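Local coordinates for protein tumor necrosis factor receptor superfamily member 11B (Homo sapiens, PDB 3URF) that acts as a secreted decoy receptor for the cytokine RANKL, neutralising it and so restraining osteoclast formation and activation, through its N-terminal cysteine-rich repeats, at residues B[72-77]-B[81-86]; B[7-12]-B[30-35]. One frame throughout, in Å; residues are numbered along the deposited sequence.

In the fold
The chain is the N-terminal, ligand-binding part of the protein, an elongated row of four TNFR cysteine-rich repeats. From the N terminus, interaction 2 comes first: residues 7-12 meet 30-35, closing a loop within the first repeat that takes in strand 19-21 and brings the hairpins 8-10/19-21 and 27-31/40-43 together. Interaction 1 follows in the second repeat, where 72-77 and 81-86 close a short turn as the two arms of hairpin 70-74/83-86; strand 83-86 runs on to Cys86, where the third repeat begins. The contacts lie in series, neither enclosing nor crossing the other, with their centres 33 Å apart and their nearest atoms about 17 Å apart.

Interaction 1 of 2, residues B[72-77]-B[81-86]; sequences VKQECN and NRVCEC
The carbonyl oxygen of Val83 is gripped by two backbone N-H groups at once, those of Lys73 at 2.8 Å and of Gln74 at 3.3 Å, both weak bonds. This is a classic beta bulge in the antiparallel hairpin of strands 70-74 and 83-86, which ends the second cysteine-rich repeat. In return Val83 N gives Gln74 O a sound bond (2.8 Å), meeting a lone pair in the carbonyl plane.

Side chains leave the hairpin on two faces. On one, Val72 CG1 rests against the methylene CG of Arg82 at 4.0 Å; on the other, Gln74 CB packs on CB and CG2 of Val83. The extra residue of the bulge, Lys73, sends its chain over the neighbouring strand, bent about its CG-CD bond (chi3 -83°) to bring NZ beside the Glu85 carboxylate. The salt bridge from Lys73 NZ to Glu85 OE1 (3.0 Å) is weak as a hydrogen bond. Glu116 sets a second carboxylate close to that of Glu85.

Disulfides Cys76-Cys62 and Cys84-Cys66 tie both arms to the rest of the repeat. A water lying in the guanidinium plane accepts from Arg82 NE at 3.1 Å and, weakly, from Cys76 N.

Interaction 2 of 2, residues B[7-12]-B[30-35]; sequences YLHYDE and KQHCTA
In the first cysteine-rich repeat, the end of the N-terminal hairpin strand 8-10 meets the chain just beyond strand 27-31, beside the Cys20-Cys33 disulfide. Asp11 sets OD1 over one face of the His32 ring, the carboxylate nearly parallel to it (7°). Asp11 OD1 lies above the ring, offset toward its rim and 3.0 Å from His32 ND1; the angle is poor, so this close polar pair is a face-on approach rather than a hydrogen bond. Asp11 OD2 leans toward His32 CB and lies 3.5 Å from Cys33 O. Asp11 reaches the imidazole because its CG swings away from the backbone N (chi1 -167°), carrying the carboxylate across to the second segment.

His9 approaches the same imidazole differently. Its NE2 comes within 4.0 Å of His32 CE1, with ring centroids 5.9 Å apart and planes inclined at 39°, a rim-to-rim pair without stacking. The far nitrogen, His9 ND1, is hydrogen-bonded to Cys20 O. Were His32 protonated, the carboxylate over its face would probably stabilise the charge. With an alanine here, Asp11 and His9 would probably lose their common ring partner and a gap would open between the segments.

Strand 19-21 pairs with 8-10 and supplies Cys20, which touches Asp11 and is disulfide-bonded to Cys33, while strand 40-43 pairs with 27-31.

Interaction 1 of 2, residues B[72-77]-B[81-86]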
loop_
_atom_site.group_PDB
_atom_site.type_symbol
_atom_site.label_atom_id
_atom_site.label_comp_id
_atom_site.label_asym_id
_atom_site.label_seq_id
_atom_site.Cartn_x
_atom_site.Cartn_y
_atom_site.Cartn_z
ATOM N N VAL B 72 -21.706 14.557 -16.235
ATOM C CA VAL B 72 -21.309 15.957 -16.121
ATOM C C VAL B 72 -22.501 16.894 -16.146
ATOM O O VAL B 72 -23.037 17.198 -17.208
ATOM C CB VAL B 72 -20.366 16.389 -17.246
ATOM C CG1 VAL B 72 -19.755 17.755 -16.915
ATOM C CG2 VAL B 72 -19.268 15.358 -17.448
ATOM N N LYS B 73 -22.912 17.351 -14.970
ATOM C CA LYS B 73 -24.003 18.305 -14.874
ATOM C C LYS B 73 -23.568 19.664 -15.409
ATOM O O LYS B 73 -24.257 20.290 -16.223
ATOM C CB LYS B 73 -24.445 18.448 -13.425
ATOM C CG LYS B 73 -25.217 19.710 -13.174
ATOM C CD LYS B 73 -25.449 19.941 -11.699
ATOM C CE LYS B 73 -26.652 19.168 -11.193
ATOM N NZ LYS B 73 -26.996 19.572 -9.796
ATOM N N GLN B 74 -22.418 20.117 -14.934
ATOM C CA GLN B 74 -21.857 21.381 -15.359
ATOM C C GLN B 74 -20.482 21.136 -15.970
ATOM O O GLN B 74 -19.567 20.618 -15.324
ATOM C CB GLN B 74 -21.771 22.337 -14.169
ATOM C CG GLN B 74 -20.770 23.469 -14.325
ATOM C CD GLN B 74 -21.255 24.580 -15.240
ATOM O OE1 GLN B 74 -20.448 25.261 -15.881
ATOM N NE2 GLN B 74 -22.573 24.782 -15.294
ATOM N N GLU B 75 -20.348 21.493 -17.235
ATOM C CA GLU B 75 -19.090 21.323 -17.928
ATOM C C GLU B 75 -18.101 22.337 -17.383
ATOM O O GLU B 75 -18.484 23.300 -16.725
ATOM C CB GLU B 75 -19.292 21.498 -19.432
ATOM C CG GLU B 75 -18.073 21.168 -20.296
ATOM C CD GLU B 75 -18.469 20.714 -21.702
ATOM O OE1 GLU B 75 -17.704 20.951 -22.678
ATOM O OE2 GLU B 75 -19.559 20.109 -21.820
ATOM N N CYS B 76 -16.826 22.112 -17.656
ATOM C CA CYS B 76 -15.760 22.937 -17.119
ATOM C C CYS B 76 -15.539 24.191 -17.974
ATOM O O CYS B 76 -14.989 24.111 -19.069
ATOM C CB CYS B 76 -14.474 22.102 -17.014
ATOM S SG CYS B 76 -12.960 23.027 -16.659
ATOM N N ASN B 77 -15.978 25.338 -17.460
ATOM C CA ASN B 77 -15.813 26.638 -18.109
ATOM C C ASN B 77 -14.598 27.346 -17.518
ATOM O O ASN B 77 -14.023 26.878 -16.535
ATOM C CB ASN B 77 -17.070 27.493 -17.874
ATOM C CG ASN B 77 -17.585 28.133 -19.145
ATOM O OD1 ASN B 77 -16.899 28.126 -20.172
ATOM N ND2 ASN B 77 -18.794 28.701 -19.086
ATOM N N ASN B 81 -16.037 25.310 -12.260
ATOM C CA ASN B 81 -15.420 23.994 -12.223
ATOM C C ASN B 81 -16.425 22.944 -12.689
ATOM O O ASN B 81 -17.635 23.106 -12.537
ATOM C CB ASN B 81 -14.920 23.663 -10.813
ATOM C CG ASN B 81 -14.005 22.451 -10.790
ATOM O OD1 ASN B 81 -13.881 21.770 -9.781
ATOM N ND2 ASN B 81 -13.364 22.178 -11.913
ATOM N N ARG B 82 -15.921 21.876 -13.285
ATOM C CA ARG B 82 -16.766 20.750 -13.652
ATOM C C ARG B 82 -17.610 20.306 -12.465
ATOM O O ARG B 82 -17.149 20.329 -11.327
ATOM C CB ARG B 82 -15.877 19.591 -14.092
ATOM C CG ARG B 82 -16.615 18.382 -14.566
ATOM C CD ARG B 82 -15.614 17.355 -15.021
ATOM N NE ARG B 82 -14.581 17.925 -15.889
ATOM C CZ ARG B 82 -13.277 17.894 -15.629
ATOM N NH1 ARG B 82 -12.819 17.320 -14.515
ATOM N NH2 ARG B 82 -12.424 18.440 -16.488
ATOM N N VAL B 83 -18.845 19.898 -12.716
ATOM C CA VAL B 83 -19.640 19.304 -11.648
ATOM C C VAL B 83 -20.172 17.953 -12.081
ATOM O O VAL B 83 -20.852 17.837 -13.101
ATOM C CB VAL B 83 -20.798 20.207 -11.190
ATOM C CG1 VAL B 83 -21.591 19.536 -10.057
ATOM C CG2 VAL B 83 -20.254 21.524 -10.726
ATOM N N CYS B 84 -19.844 16.934 -11.296
ATOM C CA CYS B 84 -20.241 15.567 -11.602
ATOM C C CYS B 84 -21.294 15.131 -10.611
ATOM O O CYS B 84 -21.201 15.439 -9.429
ATOM C CB CYS B 84 -19.028 14.647 -11.520
ATOM S SG CYS B 84 -17.643 15.199 -12.554
ATOM N N GLU B 85 -22.309 14.427 -11.081
ATOM C CA GLU B 85 -23.328 13.959 -10.162
ATOM C C GLU B 85 -23.740 12.523 -10.430
ATOM O O GLU B 85 -23.681 12.045 -11.566
ATOM C CB GLU B 85 -24.532 14.894 -10.171
ATOM C CG GLU B 85 -24.230 16.235 -9.525
ATOM C CD GLU B 85 -25.454 16.875 -8.903
ATOM O OE1 GLU B 85 -26.576 16.608 -9.390
ATOM O OE2 GLU B 85 -25.291 17.639 -7.924
ATOM N N CYS B 86 -24.131 11.833 -9.364
ATOM C CA CYS B 86 -24.661 10.487 -9.494
ATOM C C CYS B 86 -26.002 10.513 -10.205
ATOM O O CYS B 86 -26.841 11.364 -9.928
ATOM C CB CYS B 86 -24.788 9.816 -8.125
ATOM S SG CYS B 86 -23.196 9.268 -7.436
HETATM O O HOH W 1 -15.673 19.013 -18.571
#

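Interaction 2 of 2, residues B[7-12]-B[30-35]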
loop_
_atom_site.group_PDB
_atom_site.type_symbol
_atom_site.label_atom_id
_atom_site.label_comp_id
_atom_site.label_asym_id
_atom_site.label_seq_id
_atom_site.Cartn_x
_atom_site.Cartn_y
_atom_site.Cartn_z
ATOM N N TYR B 7 -15.711 46.541 -8.007
ATOM C CA TYR B 7 -15.181 46.097 -6.722
ATOM C C TYR B 7 -13.673 46.241 -6.672
ATOM O O TYR B 7 -12.955 45.756 -7.549
ATOM C CB TYR B 7 -15.624 44.673 -6.360
ATOM C CG TYR B 7 -16.628 44.621 -5.218
ATOM C CD1 TYR B 7 -16.478 43.716 -4.166
ATOM C CD2 TYR B 7 -17.718 45.492 -5.180
ATOM C CE1 TYR B 7 -17.397 43.670 -3.110
ATOM C CE2 TYR B 7 -18.639 45.454 -4.128
ATOM C CZ TYR B 7 -18.475 44.542 -3.098
ATOM O OH TYR B 7 -19.386 44.504 -2.058
ATOM N N LEU B 8 -13.213 46.931 -5.633
ATOM C CA LEU B 8 -11.815 47.324 -5.508
ATOM C C LEU B 8 -11.139 46.713 -4.273
ATOM O O LEU B 8 -11.784 46.054 -3.459
ATOM C CB LEU B 8 -11.690 48.858 -5.510
ATOM C CG LEU B 8 -12.139 49.593 -6.787
ATOM C CD1 LEU B 8 -13.628 49.901 -6.771
ATOM C CD2 LEU B 8 -11.343 50.877 -7.024
ATOM N N HIS B 9 -9.832 46.918 -4.154
ATOM C CA HIS B 9 -9.080 46.413 -3.012
ATOM C C HIS B 9 -7.767 47.183 -2.849
ATOM O O HIS B 9 -7.307 47.846 -3.782
ATOM C CB HIS B 9 -8.833 44.901 -3.142
ATOM C CG HIS B 9 -7.861 44.529 -4.225
ATOM N ND1 HIS B 9 -7.991 44.962 -5.529
ATOM C CD2 HIS B 9 -6.750 43.755 -4.196
ATOM C CE1 HIS B 9 -6.999 44.476 -6.255
ATOM N NE2 HIS B 9 -6.232 43.739 -5.470
ATOM N N TYR B 10 -7.178 47.105 -1.658
ATOM C CA TYR B 10 -5.932 47.801 -1.365
ATOM C C TYR B 10 -4.764 47.149 -2.083
ATOM O O TYR B 10 -4.755 45.938 -2.301
ATOM C CB TYR B 10 -5.629 47.716 0.123
ATOM C CG TYR B 10 -4.765 46.516 0.458
ATOM C CD1 TYR B 10 -5.332 45.261 0.662
ATOM C CD2 TYR B 10 -3.377 46.634 0.547
ATOM C CE1 TYR B 10 -4.543 44.164 0.962
ATOM C CE2 TYR B 10 -2.580 45.542 0.844
ATOM C CZ TYR B 10 -3.168 44.311 1.050
ATOM O OH TYR B 10 -2.383 43.221 1.349
ATOM N N ASP B 11 -3.749 47.937 -2.410
ATOM C CA ASP B 11 -2.511 47.338 -2.879
ATOM C C ASP B 11 -1.310 47.879 -2.119
ATOM O O ASP B 11 -0.526 47.114 -1.555
ATOM C CB ASP B 11 -2.323 47.545 -4.376
ATOM C CG ASP B 11 -1.229 46.667 -4.940
ATOM O OD1 ASP B 11 -1.040 45.560 -4.397
ATOM O OD2 ASP B 11 -0.558 47.080 -5.912
ATOM N N GLU B 12 -1.175 49.198 -2.110
ATOM C CA GLU B 12 -0.051 49.848 -1.448
ATOM C C GLU B 12 1.239 49.743 -2.264
ATOM O O GLU B 12 2.162 49.005 -1.911
ATOM C CB GLU B 12 0.161 49.281 -0.046
ATOM C CG GLU B 12 1.042 50.151 0.823
ATOM C CD GLU B 12 2.132 49.364 1.512
ATOM O OE1 GLU B 12 2.106 48.113 1.420
ATOM O OE2 GLU B 12 3.013 49.998 2.136
ATOM N N LYS B 30 -2.771 39.386 -13.409
ATOM C CA LYS B 30 -1.418 39.521 -13.937
ATOM C C LYS B 30 -0.641 40.705 -13.350
ATOM O O LYS B 30 0.523 40.552 -12.978
ATOM C CB LYS B 30 -1.409 39.555 -15.468
ATOM C CG LYS B 30 0.001 39.539 -16.047
ATOM C CD LYS B 30 0.839 38.420 -15.419
ATOM C CE LYS B 30 2.333 38.767 -15.363
ATOM N NZ LYS B 30 2.706 39.677 -14.228
ATOM N N GLN B 31 -1.269 41.876 -13.259
ATOM C CA GLN B 31 -0.582 43.042 -12.702
ATOM C C GLN B 31 -1.480 43.905 -11.829
ATOM O O GLN B 31 -2.586 44.271 -12.231
ATOM C CB GLN B 31 0.029 43.900 -13.814
ATOM C CG GLN B 31 1.477 44.304 -13.560
ATOM C CD GLN B 31 2.446 43.147 -13.765
ATOM O OE1 GLN B 31 2.793 42.802 -14.899
ATOM N NE2 GLN B 31 2.875 42.536 -12.667
ATOM N N HIS B 32 -0.984 44.235 -10.640
ATOM C CA HIS B 32 -1.696 45.107 -9.707
ATOM C C HIS B 32 -1.797 46.520 -10.237
ATOM O O HIS B 32 -0.867 47.022 -10.868
ATOM C CB HIS B 32 -0.992 45.136 -8.352
ATOM C CG HIS B 32 -1.305 43.957 -7.484
ATOM N ND1 HIS B 32 -2.372 43.939 -6.610
ATOM C CD2 HIS B 32 -0.696 42.755 -7.358
ATOM C CE1 HIS B 32 -2.404 42.777 -5.982
ATOM N NE2 HIS B 32 -1.397 42.040 -6.417
ATOM N N CYS B 33 -2.925 47.164 -9.968
ATOM C CA CYS B 33 -3.109 48.554 -10.364
ATOM C C CYS B 33 -2.045 49.416 -9.695
ATOM O O CYS B 33 -1.434 48.999 -8.707
ATOM C CB CYS B 33 -4.498 49.047 -9.970
ATOM S SG CYS B 33 -4.627 49.592 -8.260
ATOM N N THR B 34 -1.822 50.616 -10.226
ATOM C CA THR B 34 -0.739 51.456 -9.731
ATOM C C THR B 34 -1.000 52.954 -9.852
ATOM O O THR B 34 -0.055 53.745 -9.801
ATOM C CB THR B 34 0.578 51.184 -10.492
ATOM O OG1 THR B 34 0.661 52.057 -11.626
ATOM C CG2 THR B 34 0.657 49.736 -10.956
ATOM N N ALA B 35 -2.259 53.353 -10.002
ATOM C CA ALA B 35 -2.575 54.762 -10.262
ATOM C C ALA B 35 -2.042 55.134 -11.632
ATOM O O ALA B 35 -0.837 55.281 -11.819
ATOM C CB ALA B 35 -1.988 55.666 -9.192
#